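Local coordinates for 2-hydroxychromene-2-carboxylate isomerase (Pseudomonas putida, PDB 2IMF), which catalyses the reversible, glutathione-dependent isomerization of 2-hydroxychromene-2-carboxylate to trans-o-hydroxybenzylidenepyruvate in bacterial naphthalene catabolism, at residues M1-S14 against A160-L173. Residues are numbered along the deposited sequence; the frame is centred on the assembly and turned at random. Where two conformers were deposited one is given.
Sequences MIVDFYFDFLSPFS and AIERKVFGVPTMFL. With GSH (glutathione), chain E; TOM (4-(2-methoxyphenyl)-2-oxobut-3-enoic acid), chain F.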
ATOM      1  N   MET A   1     -25.595  -0.873   9.307  1.00 30.89           N
ATOM      2  CA  MET A   1     -24.161  -1.312   9.399  1.00 28.83           C
ATOM      3  C   MET A   1     -23.237  -0.125   9.583  1.00 28.28           C
ATOM      4  O   MET A   1     -23.410   0.868   8.875  1.00 27.85           O
ATOM      5  CB  MET A   1     -23.817  -1.989   8.063  0.50 29.00           C
ATOM      6  CG  MET A   1     -22.430  -2.585   7.926  0.50 26.70           C
ATOM      7  SD  MET A   1     -22.273  -3.448   6.330  0.50 23.67           S
ATOM      8  CE  MET A   1     -23.754  -4.489   6.291  0.50 24.53           C
ATOM      9  N   ILE A   2     -22.258  -0.249  10.490  1.00 26.34           N
ATOM     10  CA  ILE A   2     -21.360   0.880  10.872  1.00 26.58           C
ATOM     11  C   ILE A   2     -19.891   0.618  10.590  1.00 23.78           C
ATOM     12  O   ILE A   2     -19.332  -0.400  11.012  1.00 24.27           O
ATOM     13  CB  ILE A   2     -21.465   1.245  12.393  1.00 27.31           C
ATOM     14  CG1 ILE A   2     -22.871   1.760  12.744  1.00 29.78           C
ATOM     15  CG2 ILE A   2     -20.553   2.348  12.746  1.00 29.26           C
ATOM     16  CD1 ILE A   2     -23.193   1.800  14.257  1.00 29.42           C
ATOM     17  N   VAL A   3     -19.266   1.591   9.933  1.00 20.81           N
ATOM     18  CA  VAL A   3     -17.783   1.564   9.735  1.00 19.08           C
ATOM     19  C   VAL A   3     -17.162   2.760  10.440  1.00 17.38           C
ATOM     20  O   VAL A   3     -17.645   3.897  10.276  1.00 18.36           O
ATOM     21  CB  VAL A   3     -17.482   1.589   8.244  1.00 19.66           C
ATOM     22  CG1 VAL A   3     -16.027   1.901   7.948  1.00 21.57           C
ATOM     23  CG2 VAL A   3     -17.907   0.242   7.644  1.00 20.52           C
ATOM     24  N   ASP A   4     -16.136   2.560  11.236  1.00 15.65           N
ATOM     25  CA  ASP A   4     -15.369   3.642  11.784  1.00 15.82           C
ATOM     26  C   ASP A   4     -14.267   4.037  10.789  1.00 14.30           C
ATOM     27  O   ASP A   4     -13.525   3.171  10.322  1.00 15.15           O
ATOM     28  CB  ASP A   4     -14.787   3.210  13.120  1.00 17.69           C
ATOM     29  CG  ASP A   4     -15.886   2.892  14.171  1.00 21.94           C
ATOM     30  OD1 ASP A   4     -17.047   3.385  14.043  1.00 25.34           O
ATOM     31  OD2 ASP A   4     -15.594   2.149  15.094  1.00 25.39           O
ATOM     32  N   PHE A   5     -14.189   5.317  10.495  1.00 13.79           N
ATOM     33  CA  PHE A   5     -13.226   5.877   9.538  1.00 13.04           C
ATOM     34  C   PHE A   5     -12.357   6.876  10.195  1.00 13.33           C
ATOM     35  O   PHE A   5     -12.839   7.878  10.755  1.00 15.14           O
ATOM     36  CB  PHE A   5     -14.062   6.477   8.427  1.00 15.06           C
ATOM     37  CG  PHE A   5     -13.281   7.219   7.354  1.00 14.13           C
ATOM     38  CD1 PHE A   5     -12.061   6.752   6.823  1.00 14.65           C
ATOM     39  CD2 PHE A   5     -13.876   8.365   6.774  1.00 16.59           C
ATOM     40  CE1 PHE A   5     -11.402   7.437   5.792  1.00 14.26           C
ATOM     41  CE2 PHE A   5     -13.201   9.065   5.736  1.00 13.56           C
ATOM     42  CZ  PHE A   5     -11.926   8.594   5.292  1.00 14.04           C
ATOM     43  N   TYR A   6     -11.061   6.658  10.034  1.00 12.87           N
ATOM     44  CA  TYR A   6     -10.046   7.525  10.646  1.00 11.16           C
ATOM     45  C   TYR A   6      -9.262   8.190   9.536  1.00 11.66           C
ATOM     46  O   TYR A   6      -8.750   7.522   8.641  1.00 12.51           O
ATOM     47  CB  TYR A   6      -9.068   6.718  11.490  1.00 13.20           C
ATOM     48  CG  TYR A   6      -9.724   6.107  12.674  1.00 13.13           C
ATOM     49  CD1 TYR A   6     -10.497   4.894  12.589  1.00 15.43           C
ATOM     50  CD2 TYR A   6      -9.711   6.784  13.856  1.00 14.01           C
ATOM     51  CE1 TYR A   6     -11.116   4.350  13.706  1.00 16.28           C
ATOM     52  CE2 TYR A   6     -10.388   6.247  15.041  1.00 16.49           C
ATOM     53  CZ  TYR A   6     -11.054   5.033  14.876  1.00 15.24           C
ATOM     54  OH  TYR A   6     -11.753   4.512  16.007  1.00 17.74           O
ATOM     55  N   PHE A   7      -9.178   9.511   9.540  1.00 11.61           N
ATOM     56  CA  PHE A   7      -8.551  10.264   8.456  1.00 11.14           C
ATOM     57  C   PHE A   7      -7.852  11.494   9.060  1.00 10.96           C
ATOM     58  O   PHE A   7      -8.132  11.903  10.206  1.00 11.92           O
ATOM     59  CB  PHE A   7      -9.584  10.718   7.405  1.00 13.31           C
ATOM     60  CG  PHE A   7     -10.599  11.707   7.946  1.00 13.59           C
ATOM     61  CD1 PHE A   7     -11.710  11.283   8.647  1.00 13.98           C
ATOM     62  CD2 PHE A   7     -10.397  13.051   7.841  1.00 15.43           C
ATOM     63  CE1 PHE A   7     -12.615  12.204   9.148  1.00 16.01           C
ATOM     64  CE2 PHE A   7     -11.246  13.956   8.408  1.00 16.37           C
ATOM     65  CZ  PHE A   7     -12.385  13.496   9.045  1.00 15.69           C
ATOM     66  N   ASP A   8      -6.961  12.090   8.258  1.00 11.49           N
ATOM     67  CA  ASP A   8      -6.323  13.405   8.522  1.00 12.82           C
ATOM     68  C   ASP A   8      -6.456  14.135   7.179  1.00 11.24           C
ATOM     69  O   ASP A   8      -6.219  13.519   6.130  1.00 11.63           O
ATOM     70  CB  ASP A   8      -4.852  13.171   8.932  1.00 12.33           C
ATOM     71  CG  ASP A   8      -4.090  14.457   9.287  1.00 13.93           C
ATOM     72  OD1 ASP A   8      -4.382  15.526   8.670  1.00 13.70           O
ATOM     73  OD2 ASP A   8      -3.156  14.378  10.092  1.00 14.23           O
ATOM     74  N   PHE A   9      -6.918  15.388   7.164  1.00 11.92           N
ATOM     75  CA  PHE A   9      -7.137  16.077   5.857  1.00 12.32           C
ATOM     76  C   PHE A   9      -5.827  16.285   5.078  1.00 12.75           C
ATOM     77  O   PHE A   9      -5.919  16.587   3.909  1.00 12.85           O
ATOM     78  CB  PHE A   9      -7.854  17.430   6.048  1.00 13.52           C
ATOM     79  CG  PHE A   9      -9.310  17.311   6.416  1.00 11.94           C
ATOM     80  CD1 PHE A   9     -10.214  16.763   5.518  1.00 13.34           C
ATOM     81  CD2 PHE A   9      -9.749  17.817   7.608  1.00 11.08           C
ATOM     82  CE1 PHE A   9     -11.611  16.668   5.835  1.00 13.29           C
ATOM     83  CE2 PHE A   9     -11.138  17.758   7.977  1.00 13.74           C
ATOM     84  CZ  PHE A   9     -12.038  17.189   7.093  1.00 13.44           C
ATOM     85  N   LEU A  10      -4.669  16.087   5.696  1.00 12.33           N
ATOM     86  CA  LEU A  10      -3.396  16.158   4.899  1.00 13.30           C
ATOM     87  C   LEU A  10      -3.234  15.012   3.950  1.00 12.91           C
ATOM     88  O   LEU A  10      -2.395  15.066   3.067  1.00 13.42           O
ATOM     89  CB  LEU A  10      -2.137  16.251   5.776  1.00 13.90           C
ATOM     90  CG  LEU A  10      -1.785  15.031   6.607  1.00 15.55           C
ATOM     91  CD1 LEU A  10      -1.046  13.958   5.779  1.00 20.44           C
ATOM     92  CD2 LEU A  10      -0.849  15.448   7.703  1.00 19.00           C
ATOM     93  N   SER A  11      -4.041  13.941   4.099  1.00 12.17           N
ATOM     94  CA  SER A  11      -3.782  12.669   3.396  1.00 12.20           C
ATOM     95  C   SER A  11      -4.552  12.508   2.110  1.00 13.19           C
ATOM     96  O   SER A  11      -5.755  12.408   2.159  1.00 12.18           O
ATOM     97  CB  SER A  11      -4.087  11.554   4.377  1.00 12.89           C
ATOM     98  OG  SER A  11      -4.147  10.261   3.730  1.00 12.43           O
ATOM     99  N   PRO A  12      -3.831  12.440   0.990  1.00 11.00           N
ATOM    100  CA  PRO A  12      -4.543  12.233  -0.277  1.00 11.10           C
ATOM    101  C   PRO A  12      -5.136  10.822  -0.398  1.00 13.10           C
ATOM    102  O   PRO A  12      -6.125  10.669  -1.083  1.00 12.05           O
ATOM    103  CB  PRO A  12      -3.449  12.469  -1.345  1.00 11.74           C
ATOM    104  CG  PRO A  12      -2.157  12.121  -0.640  1.00 12.11           C
ATOM    105  CD  PRO A  12      -2.347  12.561   0.835  1.00 12.94           C
ATOM    106  N   PHE A  13      -4.538   9.812   0.234  1.00 11.89           N
ATOM    107  CA  PHE A  13      -5.173   8.504   0.239  1.00 11.89           C
ATOM    108  C   PHE A  13      -6.447   8.548   1.055  1.00 12.42           C
ATOM    109  O   PHE A  13      -7.412   7.821   0.731  1.00 11.86           O
ATOM    110  CB  PHE A  13      -4.147   7.498   0.763  1.00 12.34           C
ATOM    111  CG  PHE A  13      -3.036   7.248  -0.251  1.00 11.10           C
ATOM    112  CD1 PHE A  13      -3.269   6.515  -1.406  1.00 10.88           C
ATOM    113  CD2 PHE A  13      -1.801   7.789  -0.036  1.00 13.54           C
ATOM    114  CE1 PHE A  13      -2.264   6.295  -2.329  1.00 14.02           C
ATOM    115  CE2 PHE A  13      -0.740   7.561  -0.964  1.00 15.75           C
ATOM    116  CZ  PHE A  13      -1.003   6.842  -2.102  1.00 14.99           C
ATOM    117  N   SER A  14      -6.526   9.423   2.047  1.00 11.56           N
ATOM    118  CA  SER A  14      -7.768   9.607   2.790  1.00 11.71           C
ATOM    119  C   SER A  14      -8.858  10.312   1.996  1.00 12.46           C
ATOM    120  O   SER A  14     -10.058  10.011   2.152  1.00 12.81           O
ATOM    121  CB  SER A  14      -7.533  10.342   4.097  1.00 11.22           C
ATOM    122  OG  SER A  14      -6.740   9.565   4.988  1.00 12.74           O
ATOM    123  N   ALA A 160      -7.648   6.730  18.940  1.00 16.24           N
ATOM    124  CA  ALA A 160      -7.217   5.987  17.741  1.00 16.39           C
ATOM    125  C   ALA A 160      -5.895   5.232  17.988  1.00 15.94           C
ATOM    126  O   ALA A 160      -5.806   4.065  17.600  1.00 15.99           O
ATOM    127  CB  ALA A 160      -6.991   6.955  16.588  1.00 16.91           C
ATOM    128  N   ILE A 161      -4.923   5.855  18.642  1.00 16.17           N
ATOM    129  CA  ILE A 161      -3.670   5.191  18.991  1.00 18.30           C
ATOM    130  C   ILE A 161      -3.976   3.958  19.870  1.00 17.28           C
ATOM    131  O   ILE A 161      -3.389   2.894  19.701  1.00 17.61           O
ATOM    132  CB  ILE A 161      -2.808   6.193  19.714  1.00 17.91           C
ATOM    133  CG1 ILE A 161      -2.340   7.295  18.723  1.00 19.16           C
ATOM    134  CG2 ILE A 161      -1.581   5.527  20.441  1.00 20.97           C
ATOM    135  CD1 ILE A 161      -1.533   8.436  19.355  1.00 18.62           C
ATOM    136  N   GLU A 162      -4.854   4.125  20.874  1.00 16.44           N
ATOM    137  CA  GLU A 162      -5.242   2.952  21.729  1.00 17.23           C
ATOM    138  C   GLU A 162      -5.834   1.823  20.941  1.00 17.19           C
ATOM    139  O   GLU A 162      -5.668   0.641  21.301  1.00 17.49           O
ATOM    140  CB  GLU A 162      -6.198   3.403  22.834  1.00 17.21           C
ATOM    141  CG  GLU A 162      -5.562   4.301  23.869  1.00 21.65           C
ATOM    142  CD  GLU A 162      -6.607   4.800  24.875  1.00 30.91           C
ATOM    143  OE1 GLU A 162      -7.795   5.052  24.497  1.00 31.80           O
ATOM    144  OE2 GLU A 162      -6.238   4.920  26.056  1.00 36.19           O
ATOM    145  N   ARG A 163      -6.466   2.155  19.831  1.00 16.45           N
ATOM    146  CA  ARG A 163      -7.078   1.180  18.929  1.00 16.75           C
ATOM    147  C   ARG A 163      -6.126   0.549  17.909  1.00 16.32           C
ATOM    148  O   ARG A 163      -6.545  -0.218  17.074  1.00 19.28           O
ATOM    149  CB  ARG A 163      -8.283   1.790  18.241  1.00 18.02           C
ATOM    150  CG  ARG A 163      -9.447   0.781  17.991  1.00 19.22           C
ATOM    151  CD  ARG A 163     -10.640   1.444  17.466  1.00 19.44           C
ATOM    152  NE  ARG A 163     -11.567   0.435  17.017  1.00 18.69           N
ATOM    153  CZ  ARG A 163     -12.668   0.641  16.373  1.00 19.35           C
ATOM    154  NH1 ARG A 163     -13.007   1.871  16.016  1.00 17.33           N
ATOM    155  NH2 ARG A 163     -13.439  -0.395  16.120  1.00 20.02           N
ATOM    156  N   LYS A 164      -4.862   0.958  17.998  1.00 15.63           N
ATOM    157  CA  LYS A 164      -3.782   0.401  17.169  1.00 16.98           C
ATOM    158  C   LYS A 164      -3.778   1.001  15.774  1.00 16.26           C
ATOM    159  O   LYS A 164      -3.203   0.432  14.849  1.00 16.29           O
ATOM    160  CB  LYS A 164      -3.808  -1.128  17.156  1.00 18.97           C
ATOM    161  CG  LYS A 164      -3.619  -1.682  18.596  1.00 23.45           C
ATOM    162  CD  LYS A 164      -3.073  -3.103  18.687  1.00 29.83           C
ATOM    163  CE  LYS A 164      -3.591  -3.772  19.991  1.00 34.54           C
ATOM    164  NZ  LYS A 164      -3.095  -3.072  21.250  1.00 35.14           N
ATOM    165  N   VAL A 165      -4.412   2.156  15.621  1.00 15.07           N
ATOM    166  CA  VAL A 165      -4.342   2.899  14.338  1.00 13.82           C
ATOM    167  C   VAL A 165      -2.947   3.515  14.256  1.00 14.95           C
ATOM    168  O   VAL A 165      -2.478   4.207  15.173  1.00 17.48           O
ATOM    169  CB  VAL A 165      -5.361   4.003  14.334  1.00 13.18           C
ATOM    170  CG1 VAL A 165      -5.134   4.880  13.103  1.00 14.89           C
ATOM    171  CG2 VAL A 165      -6.752   3.407  14.364  1.00 15.36           C
ATOM    172  N   PHE A 166      -2.252   3.258  13.122  1.00 13.46           N
ATOM    173  CA  PHE A 166      -0.884   3.800  12.895  1.00 14.69           C
ATOM    174  C   PHE A 166      -0.819   4.756  11.678  1.00 13.86           C
ATOM    175  O   PHE A 166       0.219   5.383  11.456  1.00 15.08           O
ATOM    176  CB  PHE A 166       0.118   2.639  12.699  1.00 14.45           C
ATOM    177  CG  PHE A 166      -0.238   1.773  11.507  1.00 15.02           C
ATOM    178  CD1 PHE A 166       0.130   2.182  10.195  1.00 13.85           C
ATOM    179  CD2 PHE A 166      -0.989   0.577  11.678  1.00 14.19           C
ATOM    180  CE1 PHE A 166      -0.294   1.464   9.101  1.00 14.14           C
ATOM    181  CE2 PHE A 166      -1.385  -0.130  10.560  1.00 13.85           C
ATOM    182  CZ  PHE A 166      -1.002   0.289   9.262  1.00 13.77           C
ATOM    183  N   GLY A 167      -1.913   4.833  10.913  1.00 12.34           N
ATOM    184  CA  GLY A 167      -1.902   5.665   9.706  1.00 12.38           C
ATOM    185  C   GLY A 167      -3.302   5.987   9.279  1.00 12.51           C
ATOM    186  O   GLY A 167      -4.279   5.613   9.967  1.00 12.93           O
ATOM    187  N   VAL A 168      -3.392   6.668   8.147  1.00 11.47           N
ATOM    188  CA  VAL A 168      -4.698   7.016   7.596  1.00 12.21           C
ATOM    189  C   VAL A 168      -4.644   6.769   6.101  1.00 13.03           C
ATOM    190  O   VAL A 168      -3.587   6.835   5.470  1.00 13.61           O
ATOM    191  CB  VAL A 168      -5.118   8.467   7.889  1.00 11.89           C
ATOM    192  CG1 VAL A 168      -5.300   8.646   9.368  1.00 12.78           C
ATOM    193  CG2 VAL A 168      -4.023   9.487   7.380  1.00 13.07           C
ATOM    194  N   PRO A 169      -5.756   6.453   5.460  1.00 11.12           N
ATOM    195  CA  PRO A 169      -7.106   6.207   6.042  1.00 11.60           C
ATOM    196  C   PRO A 169      -7.134   4.835   6.695  1.00 11.55           C
ATOM    197  O   PRO A 169      -6.593   3.872   6.160  1.00 12.26           O
ATOM    198  CB  PRO A 169      -8.049   6.229   4.809  1.00 12.64           C
ATOM    199  CG  PRO A 169      -7.116   5.757   3.647  1.00 10.81           C
ATOM    200  CD  PRO A 169      -5.708   6.270   3.991  1.00 11.19           C
ATOM    201  N   THR A 170      -7.842   4.755   7.834  1.00 12.11           N
ATOM    202  CA  THR A 170      -7.985   3.473   8.553  1.00 11.90           C
ATOM    203  C   THR A 170      -9.492   3.273   8.739  1.00 12.39           C
ATOM    204  O   THR A 170     -10.213   4.218   9.073  1.00 12.42           O
ATOM    205  CB  THR A 170      -7.159   3.415   9.839  1.00 11.88           C
ATOM    206  OG1 THR A 170      -5.784   3.450   9.449  1.00 12.09           O
ATOM    207  CG2 THR A 170      -7.388   2.077  10.519  1.00 14.37           C
ATOM    208  N   MET A 171      -9.929   2.036   8.520  1.00 12.49           N
ATOM    209  CA  MET A 171     -11.373   1.688   8.574  1.00 12.77           C
ATOM    210  C   MET A 171     -11.514   0.498   9.492  1.00 13.77           C
ATOM    211  O   MET A 171     -10.710  -0.455   9.371  1.00 14.43           O
ATOM    212  CB  MET A 171     -12.016   1.359   7.215  1.00 14.47           C
ATOM    213  CG  MET A 171     -12.152   2.564   6.329  1.00 13.21           C
ATOM    214  SD  MET A 171     -10.685   3.291   5.560  0.80 11.38           S
ATOM    215  CE  MET A 171      -9.866   1.887   4.787  1.00 17.79           C
ATOM    216  N   PHE A 172     -12.566   0.452  10.339  1.00 14.21           N
ATOM    217  CA  PHE A 172     -12.851  -0.766  11.148  1.00 15.15           C
ATOM    218  C   PHE A 172     -14.267  -1.154  10.825  1.00 15.21           C
ATOM    219  O   PHE A 172     -15.169  -0.303  10.779  1.00 15.61           O
ATOM    220  CB  PHE A 172     -12.791  -0.517  12.655  1.00 15.69           C
ATOM    221  CG  PHE A 172     -11.420  -0.299  13.252  1.00 14.91           C
ATOM    222  CD1 PHE A 172     -10.793   0.931  13.114  1.00 17.69           C
ATOM    223  CD2 PHE A 172     -10.799  -1.309  13.948  1.00 16.52           C
ATOM    224  CE1 PHE A 172      -9.552   1.147  13.703  1.00 16.98           C
ATOM    225  CE2 PHE A 172      -9.569  -1.106  14.541  1.00 17.47           C
ATOM    226  CZ  PHE A 172      -8.964   0.104  14.431  1.00 17.77           C
ATOM    227  N   LEU A 173     -14.444  -2.467  10.807  1.00 16.23           N
ATOM    228  CA  LEU A 173     -15.774  -3.123  10.851  1.00 17.21           C
ATOM    229  C   LEU A 173     -15.623  -4.206  11.895  1.00 18.40           C
ATOM    230  O   LEU A 173     -14.833  -5.160  11.743  1.00 18.60           O
ATOM    231  CB  LEU A 173     -16.136  -3.679   9.520  1.00 18.22           C
ATOM    232  CG  LEU A 173     -17.476  -4.403   9.540  1.00 21.32           C
ATOM    233  CD1 LEU A 173     -18.595  -3.426   9.880  1.00 25.47           C
ATOM    234  CD2 LEU A 173     -17.636  -4.874   8.136  1.00 24.96           C
TER
HETATM  235  N1  GSH E 301      -1.417   1.983  -0.017  1.00 13.02           N
HETATM  236  CA1 GSH E 301      -2.134   3.043   0.617  1.00 13.96           C
HETATM  237  C1  GSH E 301      -3.448   3.399   0.022  1.00 12.81           C
HETATM  238  O11 GSH E 301      -4.238   4.100   0.659  1.00 13.60           O
HETATM  239  O12 GSH E 301      -3.462   3.085  -1.189  1.00 14.93           O
HETATM  240  CB1 GSH E 301      -1.236   4.045   1.334  1.00 13.48           C
HETATM  241  CG1 GSH E 301      -1.846   4.848   2.481  1.00 12.07           C
HETATM  242  CD1 GSH E 301      -0.828   5.786   3.066  1.00 14.80           C
HETATM  243  OE1 GSH E 301       0.404   5.805   2.566  1.00 16.21           O
HETATM  244  N2  GSH E 301      -1.163   6.598   4.041  1.00 13.74           N
HETATM  245  CA2 GSH E 301      -0.215   7.414   4.787  1.00 13.23           C
HETATM  246  C2  GSH E 301       0.136   6.865   6.101  1.00 13.70           C
HETATM  247  O2  GSH E 301      -0.858   6.398   6.887  1.00 14.00           O
HETATM  248  CB2 GSH E 301      -0.855   8.826   4.985  1.00 13.99           C
HETATM  249  SG2 GSH E 301      -0.950   9.780   3.421  1.00 18.83           S
HETATM  250  N3  GSH E 301       1.377   6.793   6.487  1.00 18.37           N
HETATM  251  CA3 GSH E 301       1.706   6.042   7.698  1.00 18.82           C
HETATM  252  C3  GSH E 301       2.605   4.888   7.317  1.00 21.68           C
HETATM  253  O31 GSH E 301       2.961   4.114   8.224  1.00 21.24           O
HETATM  254  O32 GSH E 301       3.019   4.770   6.116  1.00 22.99           O
HETATM  255  O8  TOM F 305       3.855  10.924   3.641  1.00 38.92           O
HETATM  256  C9  TOM F 305       3.008  11.033   4.521  1.00 39.00           C
HETATM  257  C10 TOM F 305       3.300  11.332   5.900  1.00 39.18           C
HETATM  258  O11 TOM F 305       3.773  10.378   6.563  1.00 40.54           O
HETATM  259  O10 TOM F 305       2.995  12.447   6.370  1.00 45.15           O
HETATM  260  C8  TOM F 305       1.551  10.774   4.291  1.00 33.61           C
HETATM  261  C7  TOM F 305       1.006  10.407   3.155  1.00 25.71           C
HETATM  262  C1  TOM F 305       1.185  11.136   1.839  1.00 24.42           C
HETATM  263  C6  TOM F 305       1.377  10.319   0.743  1.00 21.40           C
HETATM  264  C5  TOM F 305       1.578  10.891  -0.509  1.00 23.45           C
HETATM  265  C4  TOM F 305       1.508  12.289  -0.633  1.00 23.76           C
HETATM  266  C3  TOM F 305       1.301  13.115   0.452  1.00 20.58           C
HETATM  267  C2  TOM F 305       1.129  12.503   1.707  1.00 25.16           C
HETATM  268  O2  TOM F 305       0.892  13.213   2.834  1.00 25.60           O
HETATM  269  C11 TOM F 305       0.563  14.578   2.569  1.00 29.17           C
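Strands 2-7 and 170-173 run antiparallel at 161°, with Asp4 opposite Phe172 and Tyr6 opposite Thr170 as hydrogen-bonded pairs; Phe172 N reaches Asp4 O at 2.9 Å and Tyr6 N reaches Thr170 O at 2.8 Å. On the face carrying Asp4 and Tyr6, Arg163, its chain extended from CG to NE to bring the guanidinium across, uses one nitrogen twice: NH1 donates to Asp4 OD2 (2.8 Å, a salt bridge on the anti side of the carboxylate) and to Tyr6 OH (2.9 Å), both close to the guanidinium plane, while Phe172 lies against a face of that group. Val165 CG2 sits over the centre of the Tyr6 ring, 4.3 Å from its centroid, a CH-pi contact. A leucine at Tyr6 would probably leave Arg163 without its hydroxyl acceptor and Val165 without an aromatic face. Further along, the cis-proline loop meets the helix start: Ser11, the inferred nucleophile at the N-cap, touches Val168 CG2 through CB (3.6 Å), and Val168, preceding the cis-proline, pairs by backbone N and O with glutathione, as in other glutathione-binding thioredoxin-fold proteins. Strand 2-7 is flanked by parallel strand 31-36, whose Arg33 also bridges Asp4, and strand 170-173 by strand 176-179; helices 12-28 and 184-198 pack on the Phe5 and Met171 face.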